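Local coordinates for protein PTHB1 (Homo sapiens, PDB 4YD8) that forms part of the BBSome, a coat complex thought to sort specific membrane proteins to the primary cilium and required for ciliogenesis, at residues K43-S48 against L53-P58; L99-S104 against C108-S113; I156-M161 against M166-E171; V264-E269 against F273-N278; N306-N311 against V335-G340. All blocks are in the same frame, centred on the assembly; numbering follows the deposited sequence.

All five contacts come in series along the chain, none enclosing or crossing another; contacts 1 to 4 each close a short hairpin loop between the two central strands of a four-stranded antiparallel blade. Contacts 1 and 2 pack together, I45 CG2 lying 3.9 Å from L99 CD1. Contacts 2 and 3 meet where L102 CD1 is 3.7 Å from I158 CD1. Contact 4 lies across the centre of the chain from contacts 1 and 2. Contact 5, closing a longer loop of 23 residues, is not a hairpin but joins two neighbouring blades. It touches contact 4 through F265 and T307. Together the five contacts sample the seven-bladed beta-propeller that forms the N-terminal domain of PTHB1.

Contact 1 (K43-S48 against L53-P58); sequences KIIVGS and LRIFSP
I45 lies between L53 and I55 on one face of the hairpin: its CG2 meets L53 CD2 at 3.8 Å, and its CG1 runs alongside I55 CG1, the two branches pointing the same way. On the other face I44 turns its CD1 onto the ring of P58, 3.8 Å from CG, while its CB rests near F56 CB. The F56 ring is turned with its edge toward I44 O and takes W14 edge-to-face. Between the faces, I44 pairs with F56 and V46 with R54 through four backbone hydrogen bonds; V46 N reaches R54 O at 2.9 Å, nearly straight at 170°. Toward the polar edge, V46 O accepts both R54 N and a water (2.8 Å), and that water accepts from R54 NH1 at 3.0 Å. The R54 chain is extended from CG to NE, which carries its guanidinium out to salt bridges with E22 and E75; E22 also bonds S48 OG. At the other end K43 NZ turns away to D35 and the carbonyl of Q41. These antiparallel strands form the central beta hairpin of one four-stranded blade of the seven-bladed beta-propeller.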
# COMPACT_ATOMS: atom_id res chain seq x y z
N LYS A 43 -12.75 0.51 4.44
CA LYS A 43 -12.93 1.95 4.35
C LYS A 43 -11.74 2.50 3.59
O LYS A 43 -10.70 1.86 3.56
CB LYS A 43 -13.02 2.60 5.73
CG LYS A 43 -14.36 2.36 6.43
CD LYS A 43 -14.42 0.97 7.02
CE LYS A 43 -15.85 0.60 7.38
NZ LYS A 43 -15.87 -0.82 7.81
N ILE A 44 -11.90 3.66 2.97
CA ILE A 44 -10.79 4.30 2.27
C ILE A 44 -10.11 5.24 3.26
O ILE A 44 -10.76 6.12 3.84
CB ILE A 44 -11.25 5.10 1.05
CG1 ILE A 44 -12.05 4.22 0.09
CG2 ILE A 44 -10.07 5.73 0.32
CD1 ILE A 44 -12.72 5.04 -0.99
N ILE A 45 -8.81 5.04 3.47
CA ILE A 45 -8.04 5.95 4.31
C ILE A 45 -7.02 6.66 3.45
O ILE A 45 -6.26 6.01 2.74
CB ILE A 45 -7.28 5.22 5.45
CG1 ILE A 45 -8.25 4.38 6.30
CG2 ILE A 45 -6.51 6.25 6.31
CD1 ILE A 45 -8.20 2.92 6.01
N VAL A 46 -7.03 7.99 3.49
CA VAL A 46 -6.07 8.76 2.71
C VAL A 46 -5.42 9.84 3.56
O VAL A 46 -6.11 10.62 4.22
CB VAL A 46 -6.72 9.45 1.48
CG1 VAL A 46 -5.66 10.21 0.67
CG2 VAL A 46 -7.39 8.43 0.57
N GLY A 47 -4.09 9.87 3.55
CA GLY A 47 -3.36 10.96 4.20
C GLY A 47 -2.75 11.86 3.14
O GLY A 47 -2.42 11.39 2.05
N SER A 48 -2.62 13.15 3.43
CA SER A 48 -2.03 14.05 2.44
C SER A 48 -0.75 14.72 2.96
O SER A 48 -0.51 14.76 4.17
CB SER A 48 -3.04 15.12 2.00
OG SER A 48 -3.09 16.22 2.88
N LEU A 53 -5.78 13.75 7.43
CA LEU A 53 -6.13 12.34 7.38
C LEU A 53 -7.64 12.24 7.16
O LEU A 53 -8.41 12.84 7.91
CB LEU A 53 -5.70 11.62 8.67
CG LEU A 53 -5.73 10.08 8.77
CD1 LEU A 53 -7.14 9.49 8.78
CD2 LEU A 53 -4.91 9.45 7.67
N ARG A 54 -8.06 11.49 6.15
CA ARG A 54 -9.48 11.34 5.84
C ARG A 54 -9.86 9.86 5.75
O ARG A 54 -9.10 9.06 5.23
CB ARG A 54 -9.84 12.07 4.53
CG ARG A 54 -9.61 13.58 4.60
CD ARG A 54 -9.76 14.27 3.24
NE ARG A 54 -9.61 15.73 3.35
CZ ARG A 54 -8.53 16.41 2.97
NH1 ARG A 54 -7.48 15.77 2.47
NH2 ARG A 54 -8.49 17.73 3.11
N ILE A 55 -11.05 9.52 6.24
CA ILE A 55 -11.56 8.16 6.14
C ILE A 55 -12.95 8.20 5.50
O ILE A 55 -13.82 8.94 5.96
CB ILE A 55 -11.65 7.47 7.51
CG1 ILE A 55 -10.29 7.50 8.23
CG2 ILE A 55 -12.17 6.03 7.35
CD1 ILE A 55 -10.35 6.85 9.64
N PHE A 56 -13.15 7.42 4.45
CA PHE A 56 -14.42 7.39 3.71
C PHE A 56 -15.06 6.01 3.72
O PHE A 56 -14.37 4.98 3.69
CB PHE A 56 -14.25 7.79 2.23
CG PHE A 56 -13.74 9.18 2.01
CD1 PHE A 56 -12.38 9.44 1.98
CD2 PHE A 56 -14.63 10.24 1.81
CE1 PHE A 56 -11.91 10.72 1.76
CE2 PHE A 56 -14.17 11.53 1.59
CZ PHE A 56 -12.79 11.77 1.57
N SER A 57 -16.38 6.00 3.70
CA SER A 57 -17.15 4.80 3.39
C SER A 57 -18.12 5.19 2.28
O SER A 57 -19.24 5.60 2.55
CB SER A 57 -17.88 4.28 4.64
OG SER A 57 -18.48 3.03 4.39
N PRO A 58 -17.68 5.10 1.03
CA PRO A 58 -18.44 5.67 -0.09
C PRO A 58 -19.73 4.91 -0.41
O PRO A 58 -19.80 3.69 -0.26
CB PRO A 58 -17.46 5.57 -1.27
CG PRO A 58 -16.46 4.55 -0.87
CD PRO A 58 -16.36 4.59 0.62
O HOH W 1 -6.23 13.22 3.31

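Contact 2 (L99-S104 against C108-S113); sequences LAVLHS and CVYSVS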
# COMPACT_ATOMS: atom_id res chain seq x y z
N LEU A 99 -4.65 2.05 12.90
CA LEU A 99 -4.10 2.89 11.83
C LEU A 99 -2.72 3.38 12.22
O LEU A 99 -2.56 3.96 13.29
CB LEU A 99 -4.99 4.10 11.59
CG LEU A 99 -4.50 5.15 10.58
CD1 LEU A 99 -4.40 4.56 9.18
CD2 LEU A 99 -5.38 6.38 10.58
N ALA A 100 -1.72 3.14 11.36
CA ALA A 100 -0.40 3.76 11.56
C ALA A 100 -0.27 4.90 10.57
O ALA A 100 -0.56 4.75 9.39
CB ALA A 100 0.71 2.74 11.38
N VAL A 101 0.15 6.06 11.07
CA VAL A 101 0.39 7.22 10.24
C VAL A 101 1.86 7.56 10.37
O VAL A 101 2.36 7.82 11.47
CB VAL A 101 -0.47 8.42 10.67
CG1 VAL A 101 -0.19 9.64 9.78
CG2 VAL A 101 -1.97 8.04 10.65
N LEU A 102 2.56 7.54 9.24
CA LEU A 102 3.98 7.87 9.23
C LEU A 102 4.16 9.33 8.87
O LEU A 102 3.66 9.78 7.84
CB LEU A 102 4.73 6.98 8.24
CG LEU A 102 6.24 7.20 8.16
CD1 LEU A 102 6.89 6.89 9.52
CD2 LEU A 102 6.82 6.34 7.05
N HIS A 103 4.89 10.05 9.72
CA HIS A 103 5.31 11.42 9.44
C HIS A 103 6.82 11.42 9.31
O HIS A 103 7.47 10.41 9.58
CB HIS A 103 4.88 12.39 10.57
CG HIS A 103 3.40 12.46 10.79
ND1 HIS A 103 2.55 13.13 9.95
CD2 HIS A 103 2.63 11.95 11.78
CE1 HIS A 103 1.31 13.03 10.40
NE2 HIS A 103 1.34 12.33 11.52
N SER A 104 7.39 12.56 8.91
CA SER A 104 8.83 12.66 8.76
C SER A 104 9.60 12.28 10.03
O SER A 104 10.61 11.57 9.96
CB SER A 104 9.22 14.08 8.35
OG SER A 104 10.63 14.18 8.27
N CYS A 108 2.66 7.50 14.39
CA CYS A 108 1.53 7.58 15.31
C CYS A 108 0.55 6.45 15.03
O CYS A 108 0.24 6.18 13.87
CB CYS A 108 0.83 8.93 15.20
SG CYS A 108 1.93 10.37 15.54
N VAL A 109 0.10 5.77 16.08
CA VAL A 109 -0.82 4.64 15.91
C VAL A 109 -2.15 4.99 16.58
O VAL A 109 -2.18 5.44 17.72
CB VAL A 109 -0.21 3.33 16.48
CG1 VAL A 109 -1.25 2.22 16.56
CG2 VAL A 109 0.94 2.86 15.59
N TYR A 110 -3.25 4.82 15.84
CA TYR A 110 -4.57 5.26 16.26
C TYR A 110 -5.58 4.14 16.31
O TYR A 110 -5.53 3.22 15.49
CB TYR A 110 -5.14 6.32 15.31
CG TYR A 110 -4.36 7.61 15.29
CD1 TYR A 110 -4.68 8.63 16.16
CD2 TYR A 110 -3.33 7.79 14.39
CE1 TYR A 110 -3.97 9.82 16.15
CE2 TYR A 110 -2.62 8.98 14.37
CZ TYR A 110 -2.94 9.98 15.26
OH TYR A 110 -2.25 11.15 15.25
N SER A 111 -6.52 4.26 17.23
CA SER A 111 -7.70 3.40 17.26
C SER A 111 -8.90 4.13 16.64
O SER A 111 -9.31 5.17 17.14
CB SER A 111 -8.01 3.00 18.71
OG SER A 111 -9.24 2.29 18.80
N VAL A 112 -9.49 3.56 15.59
CA VAL A 112 -10.66 4.16 14.95
C VAL A 112 -11.89 3.39 15.36
O VAL A 112 -11.95 2.17 15.17
CB VAL A 112 -10.53 4.15 13.41
CG1 VAL A 112 -11.77 4.73 12.77
CG2 VAL A 112 -9.28 4.92 12.97
N SER A 113 -12.86 4.08 15.95
CA SER A 113 -14.07 3.42 16.43
C SER A 113 -15.06 3.14 15.30
O SER A 113 -14.96 3.70 14.21
CB SER A 113 -14.76 4.28 17.48
OG SER A 113 -15.45 5.36 16.86
O HOH W 2 -0.26 12.15 13.74
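Y110 lies across from L99 and V101, and its side chain can be followed outward from the backbone. CB sits opposite L99 CB at 4.3 Å, as befits a directly paired couple whose side chains share a face of the sheet. With CG anti to the carbonyl carbon (chi1 -65°), the ring lies back along its own strand toward C108 and turns its CD2-CE2 edge to the strand of L99 and V101. CD2 brings the ring edge to L99 O, 4.1 Å away and near the ring plane. CE2 next meets the methyl CG2 of V101 at 3.9 Å, the two side chains approaching at a slant. At the tip, OH reaches a water 2.7 Å away that lies in the plane of the ring. The same water is 2.7 Å from H103 NE2, so it bridges side chains of the two strands on this face of the sheet. H103 is held from its other side by ND1, bonded to P81 O, and its ring edge faces a sulfur, CD2 lying 4.1 Å from C108 SG. On the opposite face only small groups meet, A100 CB and V109 CG2 at 4.2 Å. Four backbone hydrogen bonds join L99 with Y110 and V101 with C108, Y110 N to L99 O being 2.8 Å, in this inner hairpin of a propeller blade. The chemistry divides accordingly: apolar contacts, among them a valine methyl against the phenol ring, flank the hydrogen-bonded backbone, and one water links the phenol to the imidazole, whose turn about its bond is probably restricted by the second bond to P81.

Contact 3 (I156-M161 against M166-E171); sequences ICIQSM and MVFEQE
I156 pairs with F168, and I158 with M166, through four backbone hydrogen bonds. That from F168 N to I156 O is 2.8 Å and lies nearly on the line of the carbonyl bond; the reciprocal bond, I156 N to F168 O, is longer at 3.1 Å but equally straight. Between these pairs C157 and V167 face each other without such bonds, and C157 CA comes to 3.2 Å from M166 O in a CA-H...O contact. Strands 155-160 and 164-169 thus form the central hairpin of a four-stranded propeller blade, and I156 has its side chain about 7 Å from G145, a residue critical for protein stability on the neighbouring strand 139-145. Apolar packing gathers on the face of I158. Its CG2 meets the terminal CE of M166 (selenomethionine in this crystal) at 3.6 Å, and the chain of M166, bent at its last torsion (chi3 -74°), also lays CE against S160 CB at 3.9 Å. The other branch of I158 ends in CD1, 3.7 Å from F168 CE1, approaching the ring at a slant. The F168 ring, its edge near I156 O, also meets the rings of H133 and Y173. On the reverse face C157 SG touches V167 CG2 at 4.2 Å. Among polar groups, S160 OG bonds D162 and the backbone N of M164, across the turn that joins the strands.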
# COMPACT_ATOMS: atom_id res chain seq x y z
N ILE A 156 6.47 -2.95 13.05
CA ILE A 156 6.62 -1.94 12.01
C ILE A 156 8.10 -1.68 11.79
O ILE A 156 8.88 -1.66 12.74
CB ILE A 156 5.89 -0.63 12.39
CG1 ILE A 156 4.36 -0.81 12.25
CG2 ILE A 156 6.34 0.55 11.53
CD1 ILE A 156 3.58 0.31 12.91
N CYS A 157 8.49 -1.55 10.53
CA CYS A 157 9.86 -1.21 10.17
C CYS A 157 9.83 0.04 9.32
O CYS A 157 9.16 0.07 8.28
CB CYS A 157 10.53 -2.35 9.41
SG CYS A 157 12.20 -1.89 8.80
N ILE A 158 10.54 1.07 9.76
CA ILE A 158 10.58 2.33 9.04
C ILE A 158 11.98 2.51 8.43
O ILE A 158 12.97 2.37 9.14
CB ILE A 158 10.27 3.53 9.97
CG1 ILE A 158 8.84 3.43 10.54
CG2 ILE A 158 10.45 4.86 9.24
CD1 ILE A 158 8.62 4.42 11.70
N GLN A 159 12.04 2.78 7.14
CA GLN A 159 13.31 3.13 6.50
C GLN A 159 13.53 4.64 6.58
O GLN A 159 12.66 5.41 6.15
CB GLN A 159 13.33 2.67 5.04
CG GLN A 159 14.66 3.04 4.33
CD GLN A 159 14.69 2.62 2.87
OE1 GLN A 159 15.75 2.38 2.31
NE2 GLN A 159 13.51 2.54 2.25
N SER A 160 14.68 5.06 7.12
CA SER A 160 14.98 6.48 7.19
C SER A 160 15.48 6.98 5.84
O SER A 160 15.86 6.18 4.98
CB SER A 160 16.04 6.76 8.27
OG SER A 160 17.31 6.27 7.86
N MSE A 161 15.50 8.30 5.65
CA MSE A 161 16.01 8.87 4.41
C MSE A 161 17.47 8.48 4.19
O MSE A 161 17.89 8.33 3.05
CB MSE A 161 15.88 10.40 4.41
CG MSE A 161 14.43 10.89 4.34
SE MSE A 161 13.55 10.42 2.64
CE MSE A 161 14.95 10.92 1.38
N MSE A 166 14.52 0.90 10.95
CA MSE A 166 14.16 1.12 12.33
C MSE A 166 12.94 0.26 12.67
O MSE A 166 11.86 0.45 12.10
CB MSE A 166 13.89 2.61 12.59
CG MSE A 166 15.07 3.53 12.15
SE MSE A 166 14.79 5.46 12.45
CE MSE A 166 13.48 5.79 10.99
N VAL A 167 13.14 -0.69 13.57
CA VAL A 167 12.12 -1.69 13.88
C VAL A 167 11.46 -1.37 15.20
O VAL A 167 12.14 -1.12 16.21
CB VAL A 167 12.73 -3.11 13.92
CG1 VAL A 167 11.69 -4.12 14.37
CG2 VAL A 167 13.29 -3.49 12.55
N PHE A 168 10.13 -1.35 15.18
CA PHE A 168 9.33 -1.07 16.36
C PHE A 168 8.45 -2.26 16.69
O PHE A 168 7.69 -2.74 15.85
CB PHE A 168 8.46 0.17 16.13
CG PHE A 168 9.25 1.44 15.94
CD1 PHE A 168 9.75 1.78 14.69
CD2 PHE A 168 9.52 2.26 17.02
CE1 PHE A 168 10.51 2.94 14.53
CE2 PHE A 168 10.26 3.43 16.86
CZ PHE A 168 10.76 3.76 15.61
N GLU A 169 8.57 -2.74 17.92
CA GLU A 169 7.74 -3.83 18.40
C GLU A 169 6.52 -3.22 19.07
O GLU A 169 6.48 -3.08 20.30
CB GLU A 169 8.53 -4.74 19.34
CG GLU A 169 9.70 -5.45 18.66
CD GLU A 169 10.51 -6.33 19.60
OE1 GLU A 169 10.35 -6.20 20.84
OE2 GLU A 169 11.30 -7.16 19.11
N GLN A 170 5.55 -2.82 18.25
CA GLN A 170 4.35 -2.13 18.70
C GLN A 170 4.74 -0.93 19.58
O GLN A 170 5.39 -0.01 19.07
CB GLN A 170 3.42 -3.13 19.41
CG GLN A 170 3.05 -4.28 18.42
CD GLN A 170 2.10 -5.32 18.99
OE1 GLN A 170 2.35 -5.90 20.04
NE2 GLN A 170 1.02 -5.60 18.25
N GLU A 171 4.37 -0.93 20.86
CA GLU A 171 4.62 0.23 21.73
C GLU A 171 6.10 0.50 22.03
O GLU A 171 6.42 1.52 22.63
CB GLU A 171 3.90 0.07 23.08
CG GLU A 171 2.36 0.10 23.00
CD GLU A 171 1.76 -1.25 22.62
OE1 GLU A 171 2.52 -2.25 22.62
OE2 GLU A 171 0.55 -1.32 22.32

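Contact 4 (V264-E269 against F273-N278); sequences VFVLGE and FCLKDN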
# COMPACT_ATOMS: atom_id res chain seq x y z
N VAL A 264 7.36 -12.11 -5.05
CA VAL A 264 7.85 -10.75 -4.90
C VAL A 264 7.61 -9.98 -6.19
O VAL A 264 8.25 -10.27 -7.20
CB VAL A 264 9.35 -10.72 -4.58
CG1 VAL A 264 9.83 -9.29 -4.46
CG2 VAL A 264 9.63 -11.52 -3.31
N PHE A 265 6.69 -9.02 -6.20
CA PHE A 265 6.49 -8.27 -7.44
C PHE A 265 7.24 -6.96 -7.38
O PHE A 265 7.20 -6.27 -6.35
CB PHE A 265 5.01 -8.04 -7.70
CG PHE A 265 4.29 -9.27 -8.14
CD1 PHE A 265 3.84 -10.19 -7.21
CD2 PHE A 265 4.08 -9.52 -9.48
CE1 PHE A 265 3.18 -11.34 -7.62
CE2 PHE A 265 3.41 -10.65 -9.89
CZ PHE A 265 2.98 -11.56 -8.96
N VAL A 266 7.95 -6.64 -8.47
CA VAL A 266 8.67 -5.38 -8.56
C VAL A 266 8.19 -4.59 -9.77
O VAL A 266 8.17 -5.09 -10.91
CB VAL A 266 10.19 -5.59 -8.65
CG1 VAL A 266 10.90 -4.23 -8.67
CG2 VAL A 266 10.66 -6.41 -7.44
N LEU A 267 7.76 -3.36 -9.52
CA LEU A 267 7.42 -2.44 -10.59
C LEU A 267 8.63 -1.58 -10.92
O LEU A 267 8.97 -0.68 -10.16
CB LEU A 267 6.26 -1.54 -10.20
CG LEU A 267 5.79 -0.60 -11.33
CD1 LEU A 267 5.21 -1.43 -12.50
CD2 LEU A 267 4.75 0.41 -10.81
N GLY A 268 9.26 -1.84 -12.06
CA GLY A 268 10.39 -1.03 -12.50
C GLY A 268 9.93 0.08 -13.41
O GLY A 268 8.76 0.14 -13.79
N GLU A 269 10.83 0.98 -13.77
CA GLU A 269 10.51 2.05 -14.70
C GLU A 269 10.24 1.52 -16.10
O GLU A 269 9.54 2.15 -16.89
CB GLU A 269 11.65 3.09 -14.75
CG GLU A 269 11.83 3.88 -13.46
CD GLU A 269 12.91 4.94 -13.58
OE1 GLU A 269 13.78 4.83 -14.46
OE2 GLU A 269 12.89 5.90 -12.78
N PHE A 273 8.37 -7.24 -12.85
CA PHE A 273 8.99 -8.51 -12.46
C PHE A 273 8.16 -9.29 -11.45
O PHE A 273 7.61 -8.72 -10.51
CB PHE A 273 10.38 -8.29 -11.84
CG PHE A 273 11.34 -7.52 -12.70
CD1 PHE A 273 11.30 -6.13 -12.77
CD2 PHE A 273 12.35 -8.19 -13.40
CE1 PHE A 273 12.24 -5.42 -13.56
CE2 PHE A 273 13.29 -7.49 -14.17
CZ PHE A 273 13.22 -6.11 -14.27
N CYS A 274 8.12 -10.61 -11.61
CA CYS A 274 7.62 -11.49 -10.57
C CYS A 274 8.76 -12.40 -10.13
O CYS A 274 9.25 -13.20 -10.93
CB CYS A 274 6.43 -12.31 -11.07
SG CYS A 274 5.88 -13.55 -9.86
N LEU A 275 9.21 -12.27 -8.88
CA LEU A 275 10.32 -13.07 -8.36
C LEU A 275 9.85 -14.19 -7.45
O LEU A 275 8.86 -14.04 -6.73
CB LEU A 275 11.31 -12.19 -7.58
CG LEU A 275 11.72 -10.87 -8.22
CD1 LEU A 275 12.78 -10.18 -7.34
CD2 LEU A 275 12.25 -11.07 -9.64
N LYS A 276 10.57 -15.32 -7.50
CA LYS A 276 10.42 -16.35 -6.47
C LYS A 276 10.97 -15.81 -5.17
O LYS A 276 11.75 -14.85 -5.19
CB LYS A 276 11.15 -17.64 -6.86
CG LYS A 276 10.49 -18.40 -7.99
CD LYS A 276 11.40 -19.48 -8.56
CE LYS A 276 11.93 -20.40 -7.48
NZ LYS A 276 10.85 -20.90 -6.59
N ASP A 277 10.55 -16.41 -4.05
CA ASP A 277 11.00 -16.02 -2.71
C ASP A 277 12.50 -16.00 -2.56
O ASP A 277 13.04 -15.25 -1.75
CB ASP A 277 10.43 -16.98 -1.65
CG ASP A 277 8.95 -16.81 -1.46
OD1 ASP A 277 8.31 -16.19 -2.33
OD2 ASP A 277 8.43 -17.31 -0.44
N ASN A 278 13.17 -16.86 -3.32
CA ASN A 278 14.62 -17.05 -3.20
C ASN A 278 15.38 -16.09 -4.10
O ASN A 278 16.61 -16.15 -4.22
CB ASN A 278 14.99 -18.50 -3.52
CG ASN A 278 14.81 -18.85 -4.99
OD1 ASN A 278 14.25 -18.07 -5.77
ND2 ASN A 278 15.28 -20.03 -5.38
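F265 and C274 are set with the sulfur over the flat of the ring: SG lies 4.1 Å from the ring centroid, 29° off the normal, and 3.6 Å from CZ. C274 CB comes equally near F265 CE2. The cysteine holds SG anti to the backbone N (chi1 174°), which puts the sulfur above the CZ-CE2 side of the ring. On the other face of the sheet a second ring is used by its edge: F273 turns that edge to V266 O, CD1 3.8 Å away with the oxygen in the ring plane, and its CB stands beside V266 CB. Next to it V264 and L275 bring their CB atoms to 3.9 Å. Four backbone hydrogen bonds tie V264 to L275 and V266 to F273 in this blade hairpin, L275 N reaching V264 O at 2.8 Å. The F265 ring also packs on F294 and P296 of the next blade, so an alanine here would probably leave C274 SG without its aromatic cover and open a gap between the two sheets. Apart from the backbone bonds, the hairpin is held by sulfur-aromatic and aliphatic contacts, a chemistry suited to its buried place in the propeller.

Contact 5 (N306-N311 against V335-G340); sequences NTLIGN and VAVRVG
L308 meets V337 and V339 with no ring or amide between them, and the flat group that matters, the guanidinium of R338, belongs to the far face of the valine strand. At its edge, in the guanidinium plane, NH1 donates to V337 O at 2.9 Å, with an N-H...O angle of 155°. The donor stands above the carbonyl plane, 44° out of it, and so not on a lone pair. The side chain of R338 packs on L29 and L31 of strand 29-32, in the blade that follows round the ring. V337 and V339, on the other side of the strand, point back to L308. One methyl does all the touching: L308 CD1 lies 3.5 Å from V339 CG2, tighter than usual for two carbons, and 4.0 Å from V337 CG2. V337 CG2 and V339 CG2 are 5.3 Å apart, and L308 CD1 reaches toward the interval between them. V337 holds CG1 between its backbone N and carbonyl carbon (chi1 55°), which leaves CG2 anti to the N and directed at the leucine. L308 also rests on L316 and I318 of its own sheet. Just before the two valines the strand 334-342 is broken by a classic beta bulge, V335 and A336 both facing L352. Residues 306-311 and 335-340 lie on strands of successive propeller blades, packed face to face by side chains and not paired edge to edge. The chemistry is purely apolar across the contact: it depends on the close fit of branched side chains, while the one polar bond of the group braces R338 within its own strand.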
# COMPACT_ATOMS: atom_id res chain seq x y z
N ASN A 306 -3.20 -11.85 -11.21
CA ASN A 306 -3.66 -10.64 -11.90
C ASN A 306 -3.07 -9.38 -11.26
O ASN A 306 -3.06 -9.24 -10.04
CB ASN A 306 -5.21 -10.54 -11.89
CG ASN A 306 -5.87 -11.38 -12.99
OD1 ASN A 306 -5.33 -12.39 -13.45
ND2 ASN A 306 -7.09 -10.99 -13.37
N THR A 307 -2.60 -8.47 -12.10
CA THR A 307 -1.92 -7.26 -11.64
C THR A 307 -2.48 -6.02 -12.32
O THR A 307 -2.57 -5.95 -13.55
CB THR A 307 -0.41 -7.34 -11.92
OG1 THR A 307 0.13 -8.49 -11.25
CG2 THR A 307 0.30 -6.08 -11.40
N LEU A 308 -2.85 -5.03 -11.51
CA LEU A 308 -3.25 -3.72 -12.03
C LEU A 308 -2.01 -2.88 -12.23
O LEU A 308 -1.15 -2.85 -11.37
CB LEU A 308 -4.19 -3.01 -11.05
CG LEU A 308 -5.65 -3.43 -11.10
CD1 LEU A 308 -6.26 -3.13 -9.74
CD2 LEU A 308 -6.36 -2.64 -12.18
N ILE A 309 -1.91 -2.19 -13.37
CA ILE A 309 -0.81 -1.24 -13.58
C ILE A 309 -1.38 0.06 -14.14
O ILE A 309 -2.02 0.07 -15.19
CB ILE A 309 0.26 -1.81 -14.54
CG1 ILE A 309 0.80 -3.15 -14.01
CG2 ILE A 309 1.39 -0.77 -14.74
CD1 ILE A 309 1.96 -3.77 -14.84
N GLY A 310 -1.17 1.15 -13.40
CA GLY A 310 -1.61 2.46 -13.81
C GLY A 310 -0.44 3.15 -14.49
O GLY A 310 0.72 2.85 -14.18
N ASN A 311 -0.72 4.05 -15.42
CA ASN A 311 0.34 4.68 -16.20
C ASN A 311 0.22 6.19 -16.31
O ASN A 311 -0.79 6.77 -15.92
CB ASN A 311 0.37 4.08 -17.60
CG ASN A 311 0.49 2.58 -17.58
OD1 ASN A 311 1.58 2.04 -17.46
ND2 ASN A 311 -0.65 1.90 -17.68
N VAL A 335 -1.55 7.76 -8.69
CA VAL A 335 -0.30 7.51 -7.95
C VAL A 335 -0.43 6.30 -7.06
O VAL A 335 0.57 5.78 -6.58
CB VAL A 335 0.12 8.69 -7.06
CG1 VAL A 335 0.58 9.85 -7.90
CG2 VAL A 335 -1.00 9.07 -6.08
N ALA A 336 -1.67 5.87 -6.81
CA ALA A 336 -1.90 4.64 -6.06
C ALA A 336 -3.21 4.02 -6.50
O ALA A 336 -4.15 4.73 -6.86
CB ALA A 336 -1.94 4.90 -4.55
N VAL A 337 -3.25 2.69 -6.47
CA VAL A 337 -4.47 1.94 -6.76
C VAL A 337 -4.60 0.84 -5.73
O VAL A 337 -3.60 0.22 -5.33
CB VAL A 337 -4.46 1.36 -8.19
CG1 VAL A 337 -3.21 0.51 -8.46
CG2 VAL A 337 -5.72 0.58 -8.46
N ARG A 338 -5.83 0.62 -5.25
CA ARG A 338 -6.14 -0.47 -4.34
C ARG A 338 -7.41 -1.18 -4.78
O ARG A 338 -8.22 -0.60 -5.51
CB ARG A 338 -6.29 0.06 -2.90
CG ARG A 338 -4.98 0.62 -2.33
CD ARG A 338 -4.05 -0.52 -1.97
NE ARG A 338 -2.84 -0.06 -1.27
CZ ARG A 338 -1.76 0.42 -1.86
NH1 ARG A 338 -1.71 0.52 -3.19
NH2 ARG A 338 -0.73 0.80 -1.13
N VAL A 339 -7.57 -2.43 -4.36
CA VAL A 339 -8.79 -3.19 -4.60
C VAL A 339 -9.36 -3.66 -3.28
O VAL A 339 -8.63 -4.12 -2.42
CB VAL A 339 -8.53 -4.42 -5.51
CG1 VAL A 339 -9.78 -5.27 -5.68
CG2 VAL A 339 -8.02 -3.95 -6.85
N GLY A 340 -10.67 -3.57 -3.11
CA GLY A 340 -11.22 -4.03 -1.85
C GLY A 340 -12.71 -4.17 -1.86
O GLY A 340 -13.35 -4.17 -2.91